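Local coordinates for magnesium and cobalt efflux protein CorC (Neisseria meningitidis serogroup B, PDB 3OI8) that probably plays a role in magnesium and cobalt transport, its tandem CBS domains binding adenosine in the crystal, at residues A[126-129]-A[135-138]; A[82-87]-A[143-148]; A[111-116]-A[129-134]; A[63-68]-A[72-77]. All coordinates share one frame; numbering follows the deposited sequence.

Interaction 1 (A[126-129]-A[135-138]); sequences KEFR and MAIV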
loop_
_atom_site.group_PDB
_atom_site.type_symbol
_atom_site.label_atom_id
_atom_site.label_comp_id
_atom_site.label_asym_id
_atom_site.label_seq_id
_atom_site.Cartn_x
_atom_site.Cartn_y
_atom_site.Cartn_z
ATOM N N LYS A 126 8.687 7.829 2.618
ATOM C CA LYS A 126 8.119 9.139 2.911
ATOM C C LYS A 126 7.600 9.777 1.639
ATOM O O LYS A 126 6.489 10.312 1.604
ATOM C CB LYS A 126 9.150 10.052 3.571
ATOM C CG LYS A 126 8.590 11.423 3.939
ATOM C CD LYS A 126 9.424 12.128 5.007
ATOM C CE LYS A 126 10.560 12.948 4.405
ATOM N NZ LYS A 126 11.620 12.099 3.798
ATOM N N GLU A 127 8.401 9.702 0.584
ATOM C CA GLU A 127 7.993 10.227 -0.721
ATOM C C GLU A 127 6.797 9.496 -1.361
ATOM O O GLU A 127 5.920 10.139 -1.949
ATOM C CB GLU A 127 9.194 10.304 -1.663
ATOM C CG GLU A 127 10.175 11.385 -1.227
ATOM C CD GLU A 127 11.537 11.248 -1.868
ATOM O OE1 GLU A 127 11.609 10.870 -3.059
ATOM O OE2 GLU A 127 12.539 11.526 -1.173
ATOM N N PHE A 128 6.744 8.172 -1.222
ATOM C CA PHE A 128 5.567 7.432 -1.681
ATOM C C PHE A 128 4.322 7.932 -0.954
ATOM O O PHE A 128 3.276 8.125 -1.573
ATOM C CB PHE A 128 5.712 5.941 -1.417
ATOM C CG PHE A 128 6.465 5.195 -2.501
ATOM C CD1 PHE A 128 6.402 5.609 -3.816
ATOM C CD2 PHE A 128 7.190 4.058 -2.198
ATOM C CE1 PHE A 128 7.072 4.904 -4.816
ATOM C CE2 PHE A 128 7.863 3.348 -3.186
ATOM C CZ PHE A 128 7.804 3.775 -4.495
ATOM N N ARG A 129 4.432 8.122 0.360
ATOM C CA ARG A 129 3.267 8.515 1.161
ATOM C C ARG A 129 2.819 9.928 0.800
ATOM O O ARG A 129 1.628 10.200 0.697
ATOM C CB ARG A 129 3.539 8.366 2.670
ATOM C CG ARG A 129 3.413 6.921 3.184
ATOM C CD ARG A 129 3.797 6.772 4.662
ATOM N NE ARG A 129 2.790 7.305 5.582
ATOM C CZ ARG A 129 3.042 7.673 6.840
ATOM N NH1 ARG A 129 4.273 7.578 7.333
ATOM N NH2 ARG A 129 2.065 8.144 7.606
HETATM N N MSE A 135 4.870 3.369 -7.209
HETATM C CA MSE A 135 5.969 2.726 -7.923
HETATM C C MSE A 135 6.976 3.774 -8.375
HETATM O O MSE A 135 6.603 4.894 -8.727
HETATM C CB MSE A 135 5.426 1.911 -9.112
HETATM C CG MSE A 135 6.461 1.479 -10.155
HETATM SE SE MSE A 135 5.667 0.435 -11.629
HETATM C CE MSE A 135 5.245 -1.204 -10.645
ATOM N N ALA A 136 8.254 3.423 -8.327
ATOM C CA ALA A 136 9.277 4.273 -8.919
ATOM C C ALA A 136 10.153 3.415 -9.817
ATOM O O ALA A 136 10.236 2.196 -9.646
ATOM C CB ALA A 136 10.116 4.937 -7.856
ATOM N N ILE A 137 10.806 4.061 -10.769
ATOM C CA ILE A 137 11.736 3.370 -11.651
ATOM C C ILE A 137 13.130 3.653 -11.116
ATOM O O ILE A 137 13.473 4.807 -10.855
ATOM C CB ILE A 137 11.628 3.908 -13.083
ATOM C CG1 ILE A 137 10.193 3.733 -13.626
ATOM C CG2 ILE A 137 12.724 3.281 -13.965
ATOM C CD1 ILE A 137 9.711 2.295 -13.708
ATOM N N VAL A 138 13.925 2.602 -10.937
ATOM C CA VAL A 138 15.265 2.751 -10.401
ATOM C C VAL A 138 16.250 2.938 -11.546
ATOM O O VAL A 138 16.230 2.186 -12.517
ATOM C CB VAL A 138 15.630 1.540 -9.552
ATOM C CG1 VAL A 138 17.005 1.731 -8.871
ATOM C CG2 VAL A 138 14.519 1.316 -8.517
#
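Phe128 and Met135 bring the two backbones to their nearest approach, 7.8 Å between CA atoms, where the C-terminal turns of helix 121-130 pass beside the start of strand 135-139. Helix and strand are the last two elements of the beta-alpha-beta unit 114-116, 121-130, 135-139 in the second CBS domain. One aromatic side chain spans the gap. The CB of Phe128 does not aim at the strand, but with CG anti to the carbonyl carbon (chi1 -85°) the ring is carried across to it and lies against main chain more than against side chains. Its CE1 sits 3.6 Å from Met135 N, and CZ lies 3.9 Å from Ala136 N, which meets the ring at its edge, near the ring plane. Ala136 points its methyl toward the helix, whereas Met135, a selenomethionine, sends its side chain from the other side of the strand to the bound adenosine and to Arg73 and Pro75. All three touching residues are buried, and the contact is apolar apart from the peptide nitrogens at the ring. The remaining side-chain contact is that of Phe128 CZ with Ala136 CB, at 4.2 Å.

Interaction 2 (A[82-87]-A[143-148]); sequences DEVLGI and GGTSGL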
loop_
_atom_site.group_PDB
_atom_site.type_symbol
_atom_site.label_atom_id
_atom_site.label_comp_id
_atom_site.label_asym_id
_atom_site.label_seq_id
_atom_site.Cartn_x
_atom_site.Cartn_y
_atom_site.Cartn_z
ATOM N N ASP A 82 15.222 0.539 -21.293
ATOM C CA ASP A 82 15.981 1.753 -20.987
ATOM C C ASP A 82 15.263 3.019 -21.471
ATOM O O ASP A 82 15.751 4.141 -21.298
ATOM C CB ASP A 82 17.409 1.644 -21.545
ATOM C CG ASP A 82 18.247 0.659 -20.746
ATOM O OD1 ASP A 82 18.094 0.653 -19.500
ATOM O OD2 ASP A 82 19.015 -0.124 -21.341
ATOM N N GLU A 83 14.095 2.834 -22.078
ATOM C CA GLU A 83 13.272 3.974 -22.454
ATOM C C GLU A 83 11.889 3.862 -21.804
ATOM O O GLU A 83 10.941 3.421 -22.445
ATOM C CB GLU A 83 13.155 4.090 -23.994
ATOM C CG GLU A 83 12.416 5.356 -24.407
ATOM C CD GLU A 83 12.255 5.543 -25.915
ATOM O OE1 GLU A 83 12.420 4.571 -26.688
ATOM O OE2 GLU A 83 11.948 6.685 -26.320
ATOM N N VAL A 84 11.782 4.228 -20.525
ATOM C CA VAL A 84 10.499 4.145 -19.826
ATOM C C VAL A 84 9.755 5.447 -20.076
ATOM O O VAL A 84 10.283 6.525 -19.823
ATOM C CB VAL A 84 10.655 3.905 -18.291
ATOM C CG1 VAL A 84 9.262 3.939 -17.593
ATOM C CG2 VAL A 84 11.348 2.591 -18.002
ATOM N N LEU A 85 8.533 5.344 -20.582
ATOM C CA LEU A 85 7.779 6.529 -20.998
ATOM C C LEU A 85 6.836 6.989 -19.911
ATOM O O LEU A 85 6.342 8.120 -19.922
ATOM C CB LEU A 85 6.972 6.201 -22.258
ATOM C CG LEU A 85 7.813 5.623 -23.399
ATOM C CD1 LEU A 85 6.931 5.094 -24.523
ATOM C CD2 LEU A 85 8.789 6.680 -23.910
ATOM N N GLY A 86 6.551 6.095 -18.977
ATOM C CA GLY A 86 5.507 6.367 -18.020
ATOM C C GLY A 86 5.057 5.124 -17.283
ATOM O O GLY A 86 5.612 4.035 -17.468
ATOM N N ILE A 87 4.042 5.302 -16.443
ATOM C CA ILE A 87 3.447 4.217 -15.676
ATOM C C ILE A 87 1.964 4.131 -16.042
ATOM O O ILE A 87 1.274 5.148 -16.093
ATOM C CB ILE A 87 3.532 4.488 -14.149
ATOM C CG1 ILE A 87 4.948 4.889 -13.723
ATOM C CG2 ILE A 87 3.032 3.289 -13.356
ATOM C CD1 ILE A 87 6.009 3.839 -13.976
ATOM N N GLY A 143 22.300 6.412 -16.100
ATOM C CA GLY A 143 21.050 6.817 -16.731
ATOM C C GLY A 143 20.178 5.668 -17.224
ATOM O O GLY A 143 19.028 5.871 -17.600
ATOM N N GLY A 144 20.723 4.455 -17.227
ATOM C CA GLY A 144 19.963 3.292 -17.651
ATOM C C GLY A 144 19.021 2.811 -16.559
ATOM O O GLY A 144 19.173 3.170 -15.394
ATOM N N THR A 145 18.048 1.991 -16.943
ATOM C CA THR A 145 17.087 1.415 -16.007
ATOM C C THR A 145 17.717 0.255 -15.242
ATOM O O THR A 145 18.238 -0.677 -15.856
ATOM C CB THR A 145 15.863 0.880 -16.788
ATOM O OG1 THR A 145 15.185 1.974 -17.406
ATOM C CG2 THR A 145 14.916 0.148 -15.887
ATOM N N SER A 146 17.686 0.316 -13.909
ATOM C CA SER A 146 18.197 -0.769 -13.066
ATOM C C SER A 146 17.063 -1.688 -12.642
ATOM O O SER A 146 17.267 -2.870 -12.402
ATOM C CB SER A 146 18.870 -0.222 -11.800
ATOM O OG SER A 146 19.915 0.668 -12.118
ATOM N N GLY A 147 15.868 -1.128 -12.518
ATOM C CA GLY A 147 14.707 -1.918 -12.156
ATOM C C GLY A 147 13.582 -1.005 -11.710
ATOM O O GLY A 147 13.509 0.152 -12.122
ATOM N N LEU A 148 12.697 -1.527 -10.876
ATOM C CA LEU A 148 11.589 -0.728 -10.362
ATOM C C LEU A 148 11.428 -1.074 -8.884
ATOM O O LEU A 148 11.975 -2.087 -8.414
ATOM C CB LEU A 148 10.298 -0.991 -11.164
ATOM C CG LEU A 148 9.644 -2.378 -11.130
ATOM C CD1 LEU A 148 8.887 -2.618 -9.825
ATOM C CD2 LEU A 148 8.676 -2.553 -12.319
#
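Two beta strands, one from each CBS domain of the pair, come together here at their N-terminal ends: Asp82, in the turn leading into strand 84-89, reaches Thr145, the first residue of strand 145-150. The strands belong to different sheets, and the CA atoms come nearest at Asp82 and Thr145, 5.1 Å apart. The polar link is a hydrogen bond from Thr145 N to Asp82 OD1, 2.9 Å long with an N-H...O angle of 157°; the donor arrives nearly along the C-O axis of the carboxylate. Asp82 holds CG beside its own backbone N (chi1 -72°), which extends OD1 over the backbone before the strand, where it also touches Gly144 CA at 3.7 Å. The Thr145 hydroxyl turns elsewhere, to a hydrogen bond with the carbonyl O of Lys81, so Thr145 is tied through both its N-H and its side chain to consecutive residues of one turn. Next along, Val84 directs CG2 at Thr145 OG1, 3.9 Å away, the two side chains crossing at about a right angle, while Val84 also touches Ile137. Both strands carry a classic beta bulge further on, at Leu85-Gly86 opposite Val76 and at Ser146-Gly147 opposite Val138. With one carboxylate oxygen accepting from a main-chain N-H, the bond is charge-assisted if Asp82 is ionised, as is likely at this exposed turn, and it links the two CBS domains at the exposed end of their strands.

Interaction 3 (A[111-116]-A[129-134]); sequences PAVFVP and REQRNH. With ADN (adenosine), chain F.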
loop_
_atom_site.group_PDB
_atom_site.type_symbol
_atom_site.label_atom_id
_atom_site.label_comp_id
_atom_site.label_asym_id
_atom_site.label_seq_id
_atom_site.Cartn_x
_atom_site.Cartn_y
_atom_site.Cartn_z
ATOM N N PRO A 111 3.275 10.041 -15.629
ATOM C CA PRO A 111 4.737 10.201 -15.629
ATOM C C PRO A 111 5.401 9.273 -14.609
ATOM O O PRO A 111 4.830 8.997 -13.561
ATOM C CB PRO A 111 4.937 11.663 -15.217
ATOM C CG PRO A 111 3.638 12.085 -14.595
ATOM C CD PRO A 111 2.575 11.283 -15.260
ATOM N N ALA A 112 6.587 8.777 -14.933
ATOM C CA ALA A 112 7.343 7.910 -14.023
ATOM C C ALA A 112 8.168 8.742 -13.044
ATOM O O ALA A 112 8.731 9.770 -13.414
ATOM C CB ALA A 112 8.262 7.001 -14.818
ATOM N N VAL A 113 8.233 8.297 -11.795
ATOM C CA VAL A 113 9.158 8.881 -10.831
ATOM C C VAL A 113 10.443 8.053 -10.847
ATOM O O VAL A 113 10.389 6.825 -10.855
ATOM C CB VAL A 113 8.540 8.904 -9.426
ATOM C CG1 VAL A 113 9.568 9.304 -8.403
ATOM C CG2 VAL A 113 7.356 9.861 -9.401
ATOM N N PHE A 114 11.590 8.717 -10.924
ATOM C CA PHE A 114 12.878 8.018 -11.007
ATOM C C PHE A 114 13.670 8.163 -9.712
ATOM O O PHE A 114 13.649 9.223 -9.085
ATOM C CB PHE A 114 13.696 8.540 -12.192
ATOM C CG PHE A 114 13.043 8.300 -13.527
ATOM C CD1 PHE A 114 13.129 7.066 -14.136
ATOM C CD2 PHE A 114 12.316 9.295 -14.149
ATOM C CE1 PHE A 114 12.514 6.833 -15.370
ATOM C CE2 PHE A 114 11.700 9.068 -15.369
ATOM C CZ PHE A 114 11.799 7.835 -15.977
ATOM N N VAL A 115 14.347 7.096 -9.297
ATOM C CA VAL A 115 15.187 7.148 -8.094
ATOM C C VAL A 115 16.445 6.315 -8.310
ATOM O O VAL A 115 16.404 5.327 -9.049
ATOM C CB VAL A 115 14.459 6.589 -6.856
ATOM C CG1 VAL A 115 13.225 7.438 -6.504
ATOM C CG2 VAL A 115 14.061 5.134 -7.086
ATOM N N PRO A 116 17.561 6.697 -7.652
ATOM C CA PRO A 116 18.823 5.930 -7.695
ATOM C C PRO A 116 18.790 4.748 -6.733
ATOM O O PRO A 116 17.977 4.732 -5.808
ATOM C CB PRO A 116 19.879 6.931 -7.210
ATOM C CG PRO A 116 19.104 8.113 -6.623
ATOM C CD PRO A 116 17.629 7.830 -6.714
ATOM N N ARG A 129 4.432 8.122 0.360
ATOM C CA ARG A 129 3.267 8.515 1.161
ATOM C C ARG A 129 2.819 9.928 0.800
ATOM O O ARG A 129 1.628 10.200 0.697
ATOM C CB ARG A 129 3.539 8.366 2.670
ATOM C CG ARG A 129 3.413 6.921 3.184
ATOM C CD ARG A 129 3.797 6.772 4.662
ATOM N NE ARG A 129 2.790 7.305 5.582
ATOM C CZ ARG A 129 3.042 7.673 6.840
ATOM N NH1 ARG A 129 4.273 7.578 7.333
ATOM N NH2 ARG A 129 2.065 8.144 7.606
ATOM N N GLU A 130 3.780 10.815 0.564
ATOM C CA GLU A 130 3.476 12.189 0.182
ATOM C C GLU A 130 2.863 12.309 -1.219
ATOM O O GLU A 130 1.783 12.877 -1.372
ATOM C CB GLU A 130 4.727 13.066 0.289
ATOM C CG GLU A 130 5.190 13.307 1.719
ATOM C CD GLU A 130 6.462 14.135 1.794
ATOM O OE1 GLU A 130 7.056 14.422 0.730
ATOM O OE2 GLU A 130 6.870 14.495 2.921
ATOM N N GLN A 131 3.561 11.781 -2.226
ATOM C CA GLN A 131 3.161 11.909 -3.624
ATOM C C GLN A 131 1.983 11.014 -3.968
ATOM O O GLN A 131 1.559 10.964 -5.124
ATOM C CB GLN A 131 4.312 11.511 -4.554
ATOM C CG GLN A 131 5.650 12.176 -4.297
ATOM C CD GLN A 131 6.766 11.537 -5.119
ATOM O OE1 GLN A 131 7.080 10.351 -4.954
ATOM N NE2 GLN A 131 7.362 12.317 -6.016
ATOM N N ARG A 132 1.474 10.282 -2.983
ATOM C CA ARG A 132 0.477 9.254 -3.261
ATOM C C ARG A 132 0.987 8.388 -4.402
ATOM O O ARG A 132 0.235 7.994 -5.293
ATOM C CB ARG A 132 -0.865 9.883 -3.631
ATOM C CG ARG A 132 -1.644 10.442 -2.452
ATOM C CD ARG A 132 -2.090 9.334 -1.517
ATOM N NE ARG A 132 -3.196 9.767 -0.671
ATOM C CZ ARG A 132 -4.463 9.803 -1.068
ATOM N NH1 ARG A 132 -4.785 9.432 -2.300
ATOM N NH2 ARG A 132 -5.410 10.210 -0.234
ATOM N N ASN A 133 2.289 8.123 -4.371
ATOM C CA ASN A 133 2.956 7.317 -5.377
ATOM C C ASN A 133 2.989 5.871 -4.903
ATOM O O ASN A 133 2.960 5.615 -3.689
ATOM C CB ASN A 133 4.393 7.819 -5.579
ATOM C CG ASN A 133 4.872 7.618 -6.990
ATOM O OD1 ASN A 133 4.079 7.713 -7.930
ATOM N ND2 ASN A 133 6.168 7.321 -7.159
ATOM N N HIS A 134 3.051 4.932 -5.849
ATOM C CA HIS A 134 3.144 3.509 -5.507
ATOM C C HIS A 134 4.336 2.792 -6.142
ATOM O O HIS A 134 4.754 1.731 -5.681
ATOM C CB HIS A 134 1.858 2.785 -5.901
ATOM C CG HIS A 134 0.714 3.068 -4.984
ATOM N ND1 HIS A 134 -0.292 3.956 -5.301
ATOM C CD2 HIS A 134 0.431 2.602 -3.744
ATOM C CE1 HIS A 134 -1.150 4.018 -4.297
ATOM N NE2 HIS A 134 -0.735 3.205 -3.342
HETATM O "O5'" ADN F . -6.479 5.852 -0.569
HETATM C "C5'" ADN F . -6.724 7.192 -0.223
HETATM C "C4'" ADN F . -7.588 7.256 1.074
HETATM O "O4'" ADN F . -8.921 6.721 0.822
HETATM C "C3'" ADN F . -6.961 6.423 2.216
HETATM O "O3'" ADN F . -7.053 7.128 3.426
HETATM C "C2'" ADN F . -7.815 5.189 2.313
HETATM O "O2'" ADN F . -7.953 4.764 3.650
HETATM C "C1'" ADN F . -9.172 5.702 1.837
HETATM N N9 ADN F . -9.899 4.601 1.231
HETATM C C8 ADN F . -9.336 3.363 0.550
HETATM N N7 ADN F . -10.508 2.530 0.101
HETATM C C5 ADN F . -11.787 3.277 0.506
HETATM C C6 ADN F . -13.294 2.952 0.330
HETATM N N6 ADN F . -13.719 1.734 -0.350
HETATM N N1 ADN F . -14.286 3.884 0.844
HETATM C C2 ADN F . -13.884 5.168 1.549
HETATM N N3 ADN F . -12.405 5.489 1.720
HETATM C C4 ADN F . -11.399 4.542 1.202
#
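Val113 projects toward the turn after helix 121-130 and lays its branched side chain against the amide end of Asn133. The two side chains meet at a slant. Both CB and CG2 of Val113 lie 3.6 Å from Asn133 ND2, so the amide nitrogen rests on the root of the valine and one of its methyls. Val113 has CG1 anti to the backbone N (chi1 171°), which leaves CG2 on the side of that nitrogen and facing the turn. Asn133 has an unusual first torsion, chi1 -149°, that swings its amide across to the valine. Gln131 also points this way, its chain extended beyond CG, and its terminal amide only brushes Val113 CG2. Arg132, between these two in sequence, follows the helix with positive phi; its side chain is bent at chi2 and takes no part in the valine contact. Its guanidinium, though poorly ordered, has one face under C5' of an adenosine in the model, with Arg132 NH2 3.3 Å from C5'. Asp153 and Asn51 of the second subunit hydrogen-bond this nucleoside, placing the turn beside the neighbouring subunit's site. The contact lies at the surface, where the helix of the beta-alpha-beta unit 114-116, 121-130, 135-139 in the second CBS domain turns back toward its following strand.

Interaction 4 (A[63-68]-A[72-77]); sequences TAYVID and SRFPVI. With ADN (adenosine), chain C.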
loop_
_atom_site.group_PDB
_atom_site.type_symbol
_atom_site.label_atom_id
_atom_site.label_comp_id
_atom_site.label_asym_id
_atom_site.label_seq_id
_atom_site.Cartn_x
_atom_site.Cartn_y
_atom_site.Cartn_z
ATOM N N THR A 63 -4.638 -5.526 -21.921
ATOM C CA THR A 63 -5.565 -5.972 -20.891
ATOM C C THR A 63 -5.307 -7.427 -20.475
ATOM O O THR A 63 -5.305 -7.746 -19.286
ATOM C CB THR A 63 -7.046 -5.775 -21.315
ATOM O OG1 THR A 63 -7.321 -4.373 -21.444
ATOM C CG2 THR A 63 -7.981 -6.357 -20.271
ATOM N N ALA A 64 -5.097 -8.303 -21.452
ATOM C CA ALA A 64 -4.830 -9.709 -21.160
ATOM C C ALA A 64 -3.538 -9.883 -20.356
ATOM O O ALA A 64 -3.468 -10.711 -19.458
ATOM C CB ALA A 64 -4.791 -10.534 -22.448
ATOM N N TYR A 65 -2.525 -9.087 -20.675
ATOM C CA TYR A 65 -1.247 -9.168 -19.985
ATOM C C TYR A 65 -1.393 -8.673 -18.548
ATOM O O TYR A 65 -0.887 -9.301 -17.609
ATOM C CB TYR A 65 -0.190 -8.363 -20.740
ATOM C CG TYR A 65 1.213 -8.454 -20.180
ATOM C CD1 TYR A 65 2.045 -9.516 -20.511
ATOM C CD2 TYR A 65 1.713 -7.462 -19.330
ATOM C CE1 TYR A 65 3.338 -9.603 -20.006
ATOM C CE2 TYR A 65 3.002 -7.536 -18.820
ATOM C CZ TYR A 65 3.812 -8.613 -19.167
ATOM O OH TYR A 65 5.091 -8.702 -18.673
ATOM N N VAL A 66 -2.106 -7.562 -18.379
ATOM C CA VAL A 66 -2.370 -7.002 -17.051
ATOM C C VAL A 66 -3.112 -7.993 -16.148
ATOM O O VAL A 66 -2.788 -8.144 -14.974
ATOM C CB VAL A 66 -3.196 -5.708 -17.156
ATOM C CG1 VAL A 66 -3.735 -5.297 -15.802
ATOM C CG2 VAL A 66 -2.357 -4.577 -17.772
ATOM N N ILE A 67 -4.106 -8.678 -16.701
ATOM C CA ILE A 67 -4.857 -9.666 -15.935
ATOM C C ILE A 67 -3.983 -10.868 -15.591
ATOM O O ILE A 67 -3.983 -11.354 -14.455
ATOM C CB ILE A 67 -6.091 -10.127 -16.710
ATOM C CG1 ILE A 67 -7.130 -9.004 -16.748
ATOM C CG2 ILE A 67 -6.655 -11.437 -16.124
ATOM C CD1 ILE A 67 -8.221 -9.230 -17.774
ATOM N N ASP A 68 -3.220 -11.323 -16.575
ATOM C CA ASP A 68 -2.355 -12.479 -16.406
ATOM C C ASP A 68 -1.334 -12.279 -15.290
ATOM O O ASP A 68 -1.128 -13.167 -14.477
ATOM C CB ASP A 68 -1.630 -12.799 -17.714
ATOM C CG ASP A 68 -0.956 -14.162 -17.685
ATOM O OD1 ASP A 68 -1.531 -15.095 -17.079
ATOM O OD2 ASP A 68 0.144 -14.302 -18.264
ATOM N N SER A 72 -0.823 -4.194 -10.369
ATOM C CA SER A 72 -1.660 -3.000 -10.425
ATOM C C SER A 72 -1.068 -1.881 -11.271
ATOM O O SER A 72 -1.811 -1.076 -11.842
ATOM C CB SER A 72 -1.942 -2.478 -9.008
ATOM O OG SER A 72 -2.705 -3.421 -8.270
ATOM N N ARG A 73 0.265 -1.818 -11.331
ATOM C CA ARG A 73 0.967 -0.756 -12.074
ATOM C C ARG A 73 2.055 -1.347 -12.960
ATOM O O ARG A 73 2.685 -2.328 -12.578
ATOM C CB ARG A 73 1.576 0.250 -11.096
ATOM C CG ARG A 73 0.576 1.296 -10.635
ATOM C CD ARG A 73 0.838 1.752 -9.239
ATOM N NE ARG A 73 0.691 0.647 -8.303
ATOM C CZ ARG A 73 -0.309 0.521 -7.439
ATOM N NH1 ARG A 73 -0.348 -0.527 -6.633
ATOM N NH2 ARG A 73 -1.262 1.444 -7.373
ATOM N N PHE A 74 2.258 -0.743 -14.136
ATOM C CA PHE A 74 3.198 -1.244 -15.147
ATOM C C PHE A 74 3.971 -0.099 -15.804
ATOM O O PHE A 74 3.362 0.855 -16.300
ATOM C CB PHE A 74 2.422 -1.968 -16.255
ATOM C CG PHE A 74 1.592 -3.124 -15.765
ATOM C CD1 PHE A 74 2.040 -4.425 -15.920
ATOM C CD2 PHE A 74 0.372 -2.909 -15.160
ATOM C CE1 PHE A 74 1.282 -5.501 -15.476
ATOM C CE2 PHE A 74 -0.388 -3.976 -14.702
ATOM C CZ PHE A 74 0.068 -5.273 -14.855
ATOM N N PRO A 75 5.309 -0.193 -15.825
ATOM C CA PRO A 75 6.096 0.741 -16.644
ATOM C C PRO A 75 5.690 0.568 -18.100
ATOM O O PRO A 75 5.456 -0.554 -18.533
ATOM C CB PRO A 75 7.537 0.224 -16.498
ATOM C CG PRO A 75 7.525 -0.627 -15.249
ATOM C CD PRO A 75 6.148 -1.215 -15.164
ATOM N N VAL A 76 5.627 1.653 -18.852
ATOM C CA VAL A 76 5.350 1.556 -20.280
ATOM C C VAL A 76 6.630 1.964 -21.008
ATOM O O VAL A 76 7.212 2.995 -20.677
ATOM C CB VAL A 76 4.187 2.464 -20.692
ATOM C CG1 VAL A 76 4.048 2.504 -22.229
ATOM C CG2 VAL A 76 2.866 1.967 -20.055
ATOM N N ILE A 77 7.059 1.158 -21.980
ATOM C CA ILE A 77 8.357 1.370 -22.614
ATOM C C ILE A 77 8.250 1.711 -24.098
ATOM O O ILE A 77 7.251 1.403 -24.771
ATOM C CB ILE A 77 9.279 0.150 -22.482
ATOM C CG1 ILE A 77 8.651 -1.071 -23.169
ATOM C CG2 ILE A 77 9.611 -0.115 -21.028
ATOM C CD1 ILE A 77 9.618 -2.184 -23.496
HETATM O "O5'" ADN C . 2.184 -7.641 -7.806
HETATM C "C5'" ADN C . 2.534 -8.542 -6.786
HETATM C "C4'" ADN C . 4.066 -8.464 -6.507
HETATM O "O4'" ADN C . 4.809 -8.494 -7.762
HETATM C "C3'" ADN C . 4.433 -7.158 -5.772
HETATM O "O3'" ADN C . 4.644 -7.421 -4.412
HETATM C "C2'" ADN C . 5.712 -6.691 -6.424
HETATM O "O2'" ADN C . 6.829 -7.189 -5.723
HETATM C "C1'" ADN C . 5.703 -7.336 -7.810
HETATM N N9 ADN C . 5.260 -6.401 -8.844
HETATM C C8 ADN C . 4.104 -5.415 -8.768
HETATM N N7 ADN C . 4.018 -4.718 -10.099
HETATM C C5 ADN C . 5.125 -5.288 -11.003
HETATM C C6 ADN C . 5.534 -4.980 -12.476
HETATM N N6 ADN C . 4.764 -4.009 -13.252
HETATM N N1 ADN C . 6.651 -5.696 -13.080
HETATM C C2 ADN C . 7.421 -6.744 -12.289
HETATM N N3 ADN C . 7.018 -7.049 -10.845
HETATM C C4 ADN C . 5.881 -6.321 -10.228
#
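Val66 lays CG2 over one face of the Phe74 ring, a CH-pi contact in which the methyl carbon stands 4.0 Å from the ring centroid and 25° off the ring normal. It is displaced toward the rim, and its closest ring atom is Phe74 CE2 at 3.7 Å. The second methyl of Val66, CG1, sits beyond the rim on the same side of the ring plane, 3.8 Å from Phe74 CE2. Phe74 points toward the helix, and with CG anti to the carbonyl carbon (chi1 -59°) its far end is brought under Val66, where CZ also touches Val66 CA. Tyr65 adds a looser aromatic contact, its CE2 lying 4.3 Å from Phe74 CE1, oblique to both rings, while its hydroxyl has a weak hydrogen bond to Asn51. Helix 59-69 and strand 73-77 are the last two elements of the beta-alpha-beta unit 53-54, 59-69, 73-77 in the first CBS domain, and this hydrophobic cluster seats the helix on the strand. Leu53 of the first strand touches both aromatic rings, and Leu94 of the second subunit packs on Val66. Arg73, Phe74 and Pro75 of the strand line the adenosine pocket. The adenine N6 donates to Arg73 O, 2.8 Å away at 160°, and comes within 3.7 Å of Pro75 CD. The same adenosine is hydrogen-bonded to Asn51 N, His71 and Asp153; N6 lies obliquely to the Phe74 ring, 3.8 Å from its CD1.

Interactions 1 and 4 are the buried, apolar helix-on-strand contacts of the two CBS domains, each built around a phenylalanine, though Phe128 leans on backbone atoms and Phe74 on a valine. Interaction 3 lies in the same beta-alpha-beta unit as interaction 1, in the turn that follows its helix, but at the surface, where amides replace the aromatic ring; Ile137 pairs through its backbone with Val113 and Val115 to join them in one sheet. Interaction 2 differs in joining the two domains, by a hydrogen bond at the exposed end of their strands. Its strands each pair with a strand of another contact, through Val76 in interaction 4 and Val138 in interaction 1. Met135 packs on Arg73 and Pro75, linking interactions 1 and 4 beside adenosine.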